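Local atomic coordinates of avidin-related protein 4/5 (Gallus gallus, PDB entry 2OF8), a protein that belongs to the avidin family, probably binds biotin with high affinity, and here holds the 4-nitroanilide of biotin in its pocket. Residues A[33-38]-A[68-73]; A[75-80]-A[91-96]; A[97-102]-A[110-115]. The protein carries 2 engineered substitutions. All blocks are in the same frame, centred on the assembly; numbering follows the deposited sequence. Where two conformers were deposited one is given.

Interaction 1 (A[33-38]-A[68-73]); sequences YLTAVA and WNFSES. With BNI (5-(2-oxo-hexahydro-thieno[3,4-D]imidazol-6-yl)-pentanoic acid (4-nitro-phenyl)-amide), chain C.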
loop_
_atom_site.group_PDB
_atom_site.type_symbol
_atom_site.label_atom_id
_atom_site.label_comp_id
_atom_site.label_asym_id
_atom_site.label_seq_id
_atom_site.Cartn_x
_atom_site.Cartn_y
_atom_site.Cartn_z
ATOM N N TYR A 33 -6.280 7.672 20.386
ATOM C CA TYR A 33 -6.916 6.777 19.436
ATOM C C TYR A 33 -7.369 5.541 20.198
ATOM O O TYR A 33 -6.559 4.888 20.849
ATOM C CB TYR A 33 -5.927 6.390 18.326
ATOM C CG TYR A 33 -6.580 5.910 17.048
ATOM C CD1 TYR A 33 -7.127 4.634 16.952
ATOM C CD2 TYR A 33 -6.645 6.724 15.931
ATOM C CE1 TYR A 33 -7.728 4.197 15.770
ATOM C CE2 TYR A 33 -7.240 6.298 14.753
ATOM C CZ TYR A 33 -7.784 5.043 14.672
ATOM O OH TYR A 33 -8.362 4.655 13.488
ATOM N N LEU A 34 -8.658 5.227 20.112
ATOM C CA LEU A 34 -9.235 4.019 20.684
ATOM C C LEU A 34 -9.677 3.141 19.518
ATOM O O LEU A 34 -10.705 3.394 18.889
ATOM C CB LEU A 34 -10.411 4.343 21.606
ATOM C CG LEU A 34 -10.935 3.140 22.396
ATOM C CD1 LEU A 34 -9.884 2.567 23.318
ATOM C CD2 LEU A 34 -12.174 3.537 23.194
ATOM N N THR A 35 -8.857 2.156 19.179
ATOM C CA THR A 35 -9.205 1.264 18.091
ATOM C C THR A 35 -10.300 0.289 18.505
ATOM O O THR A 35 -10.306 -0.216 19.624
ATOM C CB THR A 35 -7.980 0.522 17.533
ATOM O OG1 THR A 35 -8.412 -0.298 16.434
ATOM C CG2 THR A 35 -7.291 -0.395 18.568
ATOM N N ALA A 36 -11.226 0.029 17.586
ATOM C CA ALA A 36 -12.276 -0.961 17.816
ATOM C C ALA A 36 -11.763 -2.384 17.630
ATOM O O ALA A 36 -12.384 -3.323 18.135
ATOM C CB ALA A 36 -13.459 -0.707 16.889
ATOM N N VAL A 37 -10.668 -2.534 16.879
ATOM C CA VAL A 37 -10.141 -3.829 16.478
ATOM C C VAL A 37 -8.631 -3.901 16.716
ATOM O O VAL A 37 -7.924 -2.890 16.697
ATOM C CB VAL A 37 -10.432 -4.142 14.985
ATOM C CG1 VAL A 37 -11.931 -4.306 14.764
ATOM C CG2 VAL A 37 -9.852 -3.074 14.053
ATOM N N ALA A 38 -8.145 -5.109 16.936
ATOM C CA ALA A 38 -6.719 -5.359 17.073
ATOM C C ALA A 38 -6.495 -6.850 16.890
ATOM O O ALA A 38 -7.443 -7.636 16.897
ATOM C CB ALA A 38 -6.216 -4.939 18.442
ATOM N N TRP A 68 0.731 2.337 19.572
ATOM C CA TRP A 68 -0.171 1.481 20.330
ATOM C C TRP A 68 0.463 1.190 21.689
ATOM O O TRP A 68 1.615 0.786 21.769
ATOM C CB TRP A 68 -0.476 0.188 19.566
ATOM C CG TRP A 68 -1.047 0.482 18.222
ATOM C CD1 TRP A 68 -0.430 0.308 17.023
ATOM C CD2 TRP A 68 -2.313 1.099 17.933
ATOM N NE1 TRP A 68 -1.236 0.742 16.001
ATOM C CE2 TRP A 68 -2.397 1.237 16.532
ATOM C CE3 TRP A 68 -3.399 1.522 18.710
ATOM C CZ2 TRP A 68 -3.505 1.785 15.897
ATOM C CZ3 TRP A 68 -4.508 2.069 18.078
ATOM C CH2 TRP A 68 -4.556 2.190 16.687
ATOM N N ASN A 69 -0.296 1.391 22.760
ATOM C CA ASN A 69 0.242 1.233 24.110
ATOM C C ASN A 69 0.153 -0.196 24.619
ATOM O O ASN A 69 0.574 -0.477 25.739
ATOM C CB ASN A 69 -0.477 2.168 25.084
ATOM C CG ASN A 69 0.123 3.561 25.124
ATOM O OD1 ASN A 69 1.088 3.879 24.428
ATOM N ND2 ASN A 69 -0.461 4.409 25.959
ATOM N N PHE A 70 -0.393 -1.086 23.798
ATOM C CA PHE A 70 -0.655 -2.477 24.168
ATOM C C PHE A 70 -0.021 -3.463 23.190
ATOM O O PHE A 70 -0.260 -4.664 23.282
ATOM C CB PHE A 70 -2.173 -2.713 24.243
ATOM C CG PHE A 70 -2.887 -2.411 22.959
ATOM C CD1 PHE A 70 -3.324 -1.130 22.679
ATOM C CD2 PHE A 70 -3.102 -3.406 22.019
ATOM C CE1 PHE A 70 -3.967 -0.843 21.484
ATOM C CE2 PHE A 70 -3.747 -3.114 20.821
ATOM C CZ PHE A 70 -4.173 -1.834 20.561
ATOM N N SER A 71 0.770 -2.947 22.250
ATOM C CA SER A 71 1.366 -3.740 21.185
ATOM C C SER A 71 2.737 -3.151 20.869
ATOM O O SER A 71 2.990 -1.988 21.161
ATOM C CB SER A 71 0.459 -3.659 19.944
ATOM O OG SER A 71 0.981 -4.312 18.801
ATOM N N GLU A 72 3.600 -3.940 20.241
ATOM C CA GLU A 72 4.870 -3.431 19.712
ATOM C C GLU A 72 4.746 -2.839 18.313
ATOM O O GLU A 72 5.729 -2.347 17.763
ATOM C CB GLU A 72 5.928 -4.541 19.727
ATOM C CG GLU A 72 6.317 -5.005 21.117
ATOM C CD GLU A 72 6.767 -3.859 21.984
ATOM O OE1 GLU A 72 7.631 -3.069 21.535
ATOM O OE2 GLU A 72 6.236 -3.725 23.107
ATOM N N SER A 73 3.540 -2.894 17.748
ATOM C CA SER A 73 3.262 -2.376 16.418
ATOM C C SER A 73 3.013 -0.857 16.435
ATOM O O SER A 73 2.796 -0.259 17.488
ATOM C CB SER A 73 2.069 -3.123 15.796
ATOM O OG SER A 73 0.855 -2.865 16.484
HETATM C C1 BNI C . -2.675 -4.119 16.304
HETATM C C10 BNI C . -2.745 -2.733 16.959
HETATM C C9 BNI C . -4.044 -2.000 16.639
HETATM C C8 BNI C . -4.170 -1.703 15.152
HETATM C C7 BNI C . -5.559 -1.217 14.796
HETATM C C2 BNI C . -5.678 -0.926 13.254
HETATM C C6 BNI C . -5.599 0.459 11.132
HETATM C C4 BNI C . -7.136 -0.726 12.744
HETATM C C5 BNI C . -7.051 0.059 11.421
HETATM C C3 BNI C . -8.403 1.189 12.906
HETATM O O2 BNI C . -3.654 -4.858 16.261
HETATM O O3 BNI C . -9.170 2.073 13.370
HETATM N N1 BNI C . -7.905 1.192 11.670
HETATM N N2 BNI C . -7.967 0.127 13.574
HETATM S S1 BNI C . -4.840 0.627 12.776
HETATM N N17 BNI C . -1.543 -4.501 15.709
HETATM C C18 BNI C . -1.183 -5.673 15.094
HETATM C C20 BNI C . 0.074 -6.289 15.375
HETATM C C21 BNI C . 0.433 -7.514 14.711
HETATM C C22 BNI C . -0.491 -8.132 13.766
HETATM C C23 BNI C . -1.752 -7.515 13.487
HETATM C C24 BNI C . -2.108 -6.300 14.141
HETATM N N25 BNI C . -0.092 -9.426 13.089
HETATM O O26 BNI C . 0.964 -9.943 13.310
HETATM O O27 BNI C . -0.817 -9.968 12.308
#

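Interaction 2 (A[75-80]-A[91-96]); sequences TVFTGQ and LKTMWL. With BNI (5-(2-oxo-hexahydro-thieno[3,4-D]imidazol-6-yl)-pentanoic acid (4-nitro-phenyl)-amide), chain C.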
loop_
_atom_site.group_PDB
_atom_site.type_symbol
_atom_site.label_atom_id
_atom_site.label_comp_id
_atom_site.label_asym_id
_atom_site.label_seq_id
_atom_site.Cartn_x
_atom_site.Cartn_y
_atom_site.Cartn_z
ATOM N N THR A 75 0.975 2.243 13.804
ATOM C CA THR A 75 0.248 2.590 12.577
ATOM C C THR A 75 0.502 4.032 12.194
ATOM O O THR A 75 0.552 4.904 13.054
ATOM C CB THR A 75 -1.252 2.358 12.741
ATOM O OG1 THR A 75 -1.442 0.988 13.094
ATOM C CG2 THR A 75 -2.021 2.599 11.429
ATOM N N VAL A 76 0.634 4.283 10.892
ATOM C CA VAL A 76 0.584 5.635 10.358
ATOM C C VAL A 76 -0.637 5.770 9.449
ATOM O O VAL A 76 -0.992 4.841 8.721
ATOM C CB VAL A 76 1.871 6.029 9.609
ATOM C CG1 VAL A 76 3.048 6.107 10.575
ATOM C CG2 VAL A 76 2.181 5.075 8.461
ATOM N N PHE A 77 -1.271 6.937 9.527
ATOM C CA PHE A 77 -2.408 7.316 8.703
ATOM C C PHE A 77 -2.034 8.565 7.919
ATOM O O PHE A 77 -1.421 9.486 8.472
ATOM C CB PHE A 77 -3.628 7.687 9.553
ATOM C CG PHE A 77 -4.275 6.540 10.275
ATOM C CD1 PHE A 77 -3.734 6.054 11.454
ATOM C CD2 PHE A 77 -5.463 5.983 9.821
ATOM C CE1 PHE A 77 -4.351 5.020 12.160
ATOM C CE2 PHE A 77 -6.086 4.947 10.533
ATOM C CZ PHE A 77 -5.516 4.469 11.691
ATOM N N THR A 78 -2.448 8.638 6.662
ATOM C CA THR A 78 -2.380 9.894 5.927
ATOM C C THR A 78 -3.651 10.074 5.125
ATOM O O THR A 78 -4.306 9.105 4.746
ATOM C CB THR A 78 -1.105 9.939 5.068
ATOM O OG1 THR A 78 -0.924 11.248 4.514
ATOM C CG2 THR A 78 -1.164 8.973 3.890
ATOM N N GLY A 79 -4.017 11.312 4.865
ATOM C CA GLY A 79 -5.256 11.574 4.170
ATOM C C GLY A 79 -5.507 13.044 3.998
ATOM O O GLY A 79 -4.607 13.876 4.138
ATOM N N GLN A 80 -6.762 13.347 3.697
ATOM C CA GLN A 80 -7.188 14.710 3.438
ATOM C C GLN A 80 -8.538 14.943 4.105
ATOM O O GLN A 80 -9.382 14.041 4.162
ATOM C CB GLN A 80 -7.242 14.969 1.920
ATOM C CG GLN A 80 -7.496 16.414 1.543
ATOM C CD GLN A 80 -7.296 16.759 0.065
ATOM O OE1 GLN A 80 -7.463 17.938 -0.306
ATOM N NE2 GLN A 80 -6.956 15.803 -0.762
ATOM N N LEU A 91 -12.736 12.796 6.805
ATOM C CA LEU A 91 -11.332 12.462 6.610
ATOM C C LEU A 91 -11.256 11.192 5.788
ATOM O O LEU A 91 -11.721 10.138 6.218
ATOM C CB LEU A 91 -10.589 12.244 7.928
ATOM C CG LEU A 91 -10.792 13.277 9.026
ATOM C CD1 LEU A 91 -9.957 12.909 10.230
ATOM C CD2 LEU A 91 -10.441 14.672 8.536
ATOM N N LYS A 92 -10.669 11.292 4.604
ATOM C CA LYS A 92 -10.379 10.128 3.776
ATOM C C LYS A 92 -8.933 9.760 4.034
ATOM O O LYS A 92 -8.048 10.577 3.797
ATOM C CB LYS A 92 -10.583 10.448 2.290
ATOM C CG LYS A 92 -12.019 10.765 1.903
ATOM C CD LYS A 92 -12.937 9.548 1.961
ATOM C CE LYS A 92 -12.711 8.570 0.818
ATOM N NZ LYS A 92 -13.556 7.349 0.931
ATOM N N THR A 93 -8.694 8.557 4.541
ATOM C CA THR A 93 -7.353 8.130 4.906
ATOM C C THR A 93 -7.000 6.754 4.383
ATOM O O THR A 93 -7.863 5.896 4.125
ATOM C CB THR A 93 -7.116 8.109 6.449
ATOM O OG1 THR A 93 -7.772 6.989 7.062
ATOM C CG2 THR A 93 -7.621 9.362 7.133
ATOM N N MET A 94 -5.697 6.555 4.300
ATOM C CA MET A 94 -5.125 5.239 4.169
ATOM C C MET A 94 -4.046 5.089 5.202
ATOM O O MET A 94 -3.484 6.071 5.693
ATOM C CB MET A 94 -4.594 5.036 2.766
ATOM C CG MET A 94 -5.715 5.103 1.752
ATOM S SD MET A 94 -5.309 4.403 0.194
ATOM C CE MET A 94 -5.298 2.685 0.600
ATOM N N TRP A 95 -3.765 3.843 5.533
ATOM C CA TRP A 95 -2.867 3.551 6.638
ATOM C C TRP A 95 -1.931 2.411 6.327
ATOM O O TRP A 95 -2.206 1.555 5.484
ATOM C CB TRP A 95 -3.643 3.290 7.939
ATOM C CG TRP A 95 -4.707 2.229 7.878
ATOM C CD1 TRP A 95 -6.045 2.430 7.790
ATOM C CD2 TRP A 95 -4.524 0.807 7.943
ATOM N NE1 TRP A 95 -6.714 1.229 7.797
ATOM C CE2 TRP A 95 -5.802 0.216 7.900
ATOM C CE3 TRP A 95 -3.412 -0.029 8.090
ATOM C CZ2 TRP A 95 -5.991 -1.164 7.958
ATOM C CZ3 TRP A 95 -3.602 -1.396 8.142
ATOM C CH2 TRP A 95 -4.882 -1.951 8.068
ATOM N N LEU A 96 -0.805 2.432 7.039
ATOM C CA LEU A 96 0.141 1.319 7.096
ATOM C C LEU A 96 0.318 0.922 8.557
ATOM O O LEU A 96 0.570 1.774 9.414
ATOM C CB LEU A 96 1.516 1.707 6.545
ATOM C CG LEU A 96 1.569 2.086 5.069
ATOM C CD1 LEU A 96 2.941 2.645 4.732
ATOM C CD2 LEU A 96 1.240 0.918 4.163
HETATM C C1 BNI C . -2.675 -4.119 16.304
HETATM C C10 BNI C . -2.745 -2.733 16.959
HETATM C C9 BNI C . -4.044 -2.000 16.639
HETATM C C8 BNI C . -4.170 -1.703 15.152
HETATM C C7 BNI C . -5.559 -1.217 14.796
HETATM C C2 BNI C . -5.678 -0.926 13.254
HETATM C C6 BNI C . -5.599 0.459 11.132
HETATM C C4 BNI C . -7.136 -0.726 12.744
HETATM C C5 BNI C . -7.051 0.059 11.421
HETATM C C3 BNI C . -8.403 1.189 12.906
HETATM O O2 BNI C . -3.654 -4.858 16.261
HETATM O O3 BNI C . -9.170 2.073 13.370
HETATM N N1 BNI C . -7.905 1.192 11.670
HETATM N N2 BNI C . -7.967 0.127 13.574
HETATM S S1 BNI C . -4.840 0.627 12.776
HETATM N N17 BNI C . -1.543 -4.501 15.709
HETATM C C18 BNI C . -1.183 -5.673 15.094
HETATM C C20 BNI C . 0.074 -6.289 15.375
HETATM C C21 BNI C . 0.433 -7.514 14.711
HETATM C C22 BNI C . -0.491 -8.132 13.766
HETATM C C23 BNI C . -1.752 -7.515 13.487
HETATM C C24 BNI C . -2.108 -6.300 14.141
HETATM N N25 BNI C . -0.092 -9.426 13.089
HETATM O O26 BNI C . 0.964 -9.943 13.310
HETATM O O27 BNI C . -0.817 -9.968 12.308
#

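Interaction 3 (A[97-102]-A[110-115]); sequences LRSSVN and ATRVGY. With BNI (5-(2-oxo-hexahydro-thieno[3,4-D]imidazol-6-yl)-pentanoic acid (4-nitro-phenyl)-amide), chain C.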
loop_
_atom_site.group_PDB
_atom_site.type_symbol
_atom_site.label_atom_id
_atom_site.label_comp_id
_atom_site.label_asym_id
_atom_site.label_seq_id
_atom_site.Cartn_x
_atom_site.Cartn_y
_atom_site.Cartn_z
ATOM N N LEU A 97 0.171 -0.368 8.840
ATOM C CA LEU A 97 0.343 -0.934 10.166
ATOM C C LEU A 97 1.604 -1.795 10.138
ATOM O O LEU A 97 1.662 -2.812 9.429
ATOM C CB LEU A 97 -0.888 -1.750 10.566
ATOM C CG LEU A 97 -0.830 -2.642 11.815
ATOM C CD1 LEU A 97 -0.394 -1.999 13.106
ATOM C CD2 LEU A 97 -2.195 -3.275 12.036
ATOM N N ARG A 98 2.615 -1.358 10.890
ATOM C CA ARG A 98 3.881 -2.050 11.006
ATOM C C ARG A 98 3.893 -2.922 12.248
ATOM O O ARG A 98 3.806 -2.426 13.367
ATOM C CB ARG A 98 5.023 -1.044 11.106
ATOM C CG ARG A 98 6.370 -1.691 11.352
ATOM C CD ARG A 98 6.874 -2.463 10.180
ATOM N NE ARG A 98 7.939 -3.395 10.526
ATOM C CZ ARG A 98 8.884 -3.789 9.677
ATOM N NH1 ARG A 98 8.986 -3.256 8.469
ATOM N NH2 ARG A 98 9.737 -4.723 10.049
ATOM N N SER A 99 4.021 -4.227 12.036
ATOM C CA SER A 99 4.238 -5.168 13.120
ATOM C C SER A 99 5.719 -5.300 13.429
ATOM O O SER A 99 6.578 -5.033 12.592
ATOM C CB SER A 99 3.680 -6.539 12.756
ATOM O OG SER A 99 2.274 -6.489 12.615
ATOM N N SER A 100 6.008 -5.720 14.655
ATOM C CA SER A 100 7.366 -6.003 15.069
ATOM C C SER A 100 7.699 -7.445 14.731
ATOM O O SER A 100 6.987 -8.365 15.148
ATOM C CB SER A 100 7.482 -5.801 16.574
ATOM O OG SER A 100 8.741 -6.227 17.054
ATOM N N VAL A 101 8.773 -7.645 13.981
ATOM C CA VAL A 101 9.275 -8.987 13.726
ATOM C C VAL A 101 10.659 -9.166 14.346
ATOM O O VAL A 101 11.329 -8.198 14.710
ATOM C CB VAL A 101 9.280 -9.339 12.221
ATOM C CG1 VAL A 101 7.857 -9.362 11.687
ATOM C CG2 VAL A 101 10.164 -8.388 11.419
ATOM N N ASN A 102 11.068 -10.423 14.468
ATOM C CA ASN A 102 12.246 -10.797 15.251
ATOM C C ASN A 102 13.563 -10.387 14.619
ATOM O O ASN A 102 14.523 -10.053 15.317
ATOM C CB ASN A 102 12.256 -12.314 15.496
ATOM C CG ASN A 102 11.146 -12.761 16.428
ATOM O OD1 ASN A 102 10.549 -11.953 17.146
ATOM N ND2 ASN A 102 10.866 -14.060 16.428
ATOM N N ALA A 110 5.825 -7.721 7.440
ATOM C CA ALA A 110 5.535 -6.892 8.604
ATOM C C ALA A 110 4.665 -5.662 8.363
ATOM O O ALA A 110 4.428 -4.921 9.309
ATOM C CB ALA A 110 6.838 -6.447 9.244
ATOM N N THR A 111 4.215 -5.407 7.135
ATOM C CA THR A 111 3.461 -4.188 6.861
ATOM C C THR A 111 2.117 -4.487 6.227
ATOM O O THR A 111 2.035 -5.027 5.128
ATOM C CB THR A 111 4.242 -3.229 5.964
ATOM O OG1 THR A 111 5.535 -2.974 6.537
ATOM C CG2 THR A 111 3.542 -1.866 5.908
ATOM N N ARG A 112 1.054 -4.102 6.925
ATOM C CA ARG A 112 -0.316 -4.185 6.430
ATOM C C ARG A 112 -0.760 -2.808 5.935
ATOM O O ARG A 112 -0.253 -1.779 6.396
ATOM C CB ARG A 112 -1.250 -4.670 7.535
ATOM C CG ARG A 112 -1.144 -6.150 7.806
ATOM C CD ARG A 112 -1.843 -6.583 9.072
ATOM N NE ARG A 112 -1.850 -8.043 9.196
ATOM C CZ ARG A 112 -0.795 -8.798 9.535
ATOM N NH1 ARG A 112 0.379 -8.265 9.859
ATOM N NH2 ARG A 112 -0.929 -10.123 9.571
ATOM N N VAL A 113 -1.709 -2.808 5.000
ATOM C CA VAL A 113 -2.256 -1.591 4.433
ATOM C C VAL A 113 -3.778 -1.656 4.480
ATOM O O VAL A 113 -4.378 -2.729 4.403
ATOM C CB VAL A 113 -1.725 -1.378 2.984
ATOM C CG1 VAL A 113 -2.171 -2.485 2.036
ATOM C CG2 VAL A 113 -2.111 -0.009 2.439
ATOM N N GLY A 114 -4.396 -0.492 4.574
ATOM C CA GLY A 114 -5.841 -0.404 4.533
ATOM C C GLY A 114 -6.307 1.028 4.429
ATOM O O GLY A 114 -5.519 1.946 4.227
ATOM N N TYR A 115 -7.619 1.202 4.530
ATOM C CA TYR A 115 -8.255 2.511 4.450
ATOM C C TYR A 115 -9.071 2.784 5.700
ATOM O O TYR A 115 -9.437 1.870 6.432
ATOM C CB TYR A 115 -9.163 2.618 3.218
ATOM C CG TYR A 115 -10.505 1.900 3.311
ATOM C CD1 TYR A 115 -11.657 2.584 3.696
ATOM C CD2 TYR A 115 -10.630 0.559 2.968
ATOM C CE1 TYR A 115 -12.886 1.949 3.754
ATOM C CE2 TYR A 115 -11.864 -0.087 3.023
ATOM C CZ TYR A 115 -12.985 0.613 3.407
ATOM O OH TYR A 115 -14.206 -0.032 3.437
HETATM C C1 BNI C . -2.675 -4.119 16.304
HETATM C C10 BNI C . -2.745 -2.733 16.959
HETATM C C9 BNI C . -4.044 -2.000 16.639
HETATM C C8 BNI C . -4.170 -1.703 15.152
HETATM C C7 BNI C . -5.559 -1.217 14.796
HETATM C C2 BNI C . -5.678 -0.926 13.254
HETATM C C6 BNI C . -5.599 0.459 11.132
HETATM C C4 BNI C . -7.136 -0.726 12.744
HETATM C C5 BNI C . -7.051 0.059 11.421
HETATM C C3 BNI C . -8.403 1.189 12.906
HETATM O O2 BNI C . -3.654 -4.858 16.261
HETATM O O3 BNI C . -9.170 2.073 13.370
HETATM N N1 BNI C . -7.905 1.192 11.670
HETATM N N2 BNI C . -7.967 0.127 13.574
HETATM S S1 BNI C . -4.840 0.627 12.776
HETATM N N17 BNI C . -1.543 -4.501 15.709
HETATM C C18 BNI C . -1.183 -5.673 15.094
HETATM C C20 BNI C . 0.074 -6.289 15.375
HETATM C C21 BNI C . 0.433 -7.514 14.711
HETATM C C22 BNI C . -0.491 -8.132 13.766
HETATM C C23 BNI C . -1.752 -7.515 13.487
HETATM C C24 BNI C . -2.108 -6.300 14.141
HETATM N N25 BNI C . -0.092 -9.426 13.089
HETATM O O26 BNI C . 0.964 -9.943 13.310
HETATM O O27 BNI C . -0.817 -9.968 12.308
HETATM O O HOH W 1 1.324 -5.603 10.235
HETATM O O HOH W 2 7.438 -1.081 7.154
#

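Interaction 1 (A[33-38]-A[68-73])
Tyr-33 and Trp-68 bring the two backbones no nearer than 8.6 Å, CA to CA, and no backbone hydrogen bond joins them. Side chains and ligand fill the space. The site is the open end of the avidin beta-barrel. Segment 33-38 runs off the end of strand 28-34 into a loop, and segment 68-73 is the loop between strands 61-67 and 74-83. Tyr-33 and Trp-68 form an offset edge-to-face pair with planes at 89°. The benzo edge of the indole comes to the tyrosine ring, CH2 lying 3.6 Å from Tyr-33 CD1. One face of the same indole carries the valeryl chain of the ligand, with BNI C9 3.6 Å above the ring. Outside the contact, the indole NE1 is bonded to Thr-75 OG1, which helps fix the ring.

Thr-35 works with both branches. Its methyl CG2 touches both Trp-68 CZ3 and Phe-70 CZ. Its OG1 lies opposite the backbone N (chi1 -178°) and is gripped twice. It accepts a nearly straight bond from BNI N2 (2.9 Å, 173°) and gives its proton to Val-37 O (2.7 Å). The hydroxyl rotation is thereby set. Tyr-33 OH donates to the ureido oxygen BNI O3 (2.7 Å), which lies at the edge of the phenol ring and in its plane. Ala-38 CB packs on Phe-70 CE2 at 3.9 Å. At the other end of the ligand chain, the anilide nitrogen BNI N17 donates to Ser-73 OG at 3.0 Å in the conformer given.

Interaction 2 (A[75-80]-A[91-96])
The Phe-77 ring carries Trp-95 CB over one face, a CH-pi contact 4.0 Å from CB to the ring centroid. Both residues stand on the beta hairpin of strands 74-83 and 89-98, neighbours in the avidin barrel. At the edge of the Phe-77 ring, in plane, lies Thr-93 OG1, 3.7 Å from CD2, and this hydroxyl is hydrogen-bonded to Asn-116 O. The indole of Trp-95 has BNI C6 over one face, 3.2 Å above the ring. The two aromatic planes are at 54°, and Phe-77 CE2 meets Trp-95 CD1 at 3.7 Å. With an alanine at Trp-95, the C6 side of the ligand head is likely to lose its flat wall, and a gap to open at Phe-77 CE2, while the CB contact stays.

Six antiparallel backbone bonds knit the strands, in the hydrogen-bonded pairs Val-76 with Leu-96, Thr-78 with Met-94 and Gln-80 with Lys-92. The face bearing Val-76, Thr-78, Met-94 and Leu-96 packs on other subunits. On it, Val-76 CG2 touches Leu-96 CB. Gly-79 pairs with Thr-93 (CA to CA 4.1 Å), and a side chain there would run into Lys-92 O. Thr-75 OG1, also bonded to Trp-68 NE1, stands 3.4 Å from BNI S1.

Interaction 3 (A[97-102]-A[110-115])
Leu-97 and Arg-112 are joined by two backbone hydrogen bonds, N to O in both directions, each 2.9 Å. A third runs from Ser-99 N to Ala-110 O (2.8 Å). It carries the pairing past the end of strand 89-98.

Water adds two bridges. Water 1 donates to Leu-97 O and accepts from Arg-112 NH1, lying in the guanidinium plane at its edge. It is also bonded to Ser-99 OG in the conformer given. Water 2 accepts from Arg-98 NH1 (3.0 Å) and is bonded to Thr-111 OG1 (2.8 Å).

The strands concerned, 89-98 and 111-120, are adjacent in the antiparallel avidin barrel. The second of them also faces the third subunit, where Lys-109 O of that neighbouring subunit accepts a hydrogen bond from Arg-112 NE.

Packing is led by Ala-110. Its CB sits over the centre of one face of the Arg-98 guanidinium, 3.4 Å from CZ, and also touches Val-101 CG1 at 3.9 Å. A bend at chi2 (70°) folds the Arg-98 chain back over this methyl. This shape is held by a rather bent bond from NE to Ser-99 O and by a salt bridge from NH2 to Asp-107.

Towards the ligand, Leu-97 CD2 meets the nitrophenyl ring at BNI C24, 3.7 Å away. The nitro oxygen BNI O27 lies over one face of the Arg-112 guanidinium, 2.7 Å from NH2.

How the interactions relate
All three contacts are largely buried and line one ligand, but at different depths. Interaction 2 is nearest the chain centre, in mid-barrel. Interactions 1 and 3 lie further out, where strands give way to loops. Interactions 2 and 3 share strand 89-98, and Trp-95 N bonded to Gly-114 O ties them. Segment 68-73 also packs on 97-102, with Ser-73 CB against Arg-98 O. The chemistry follows the place. Interaction 2 is a regular backbone ladder with Phe-77 and Trp-95 on its inner face. Interaction 1 is mainly aromatic and apolar, with polar bonds going to the ligand. Interaction 3 mixes a short ladder with arginines and water beside the nitrophenyl end.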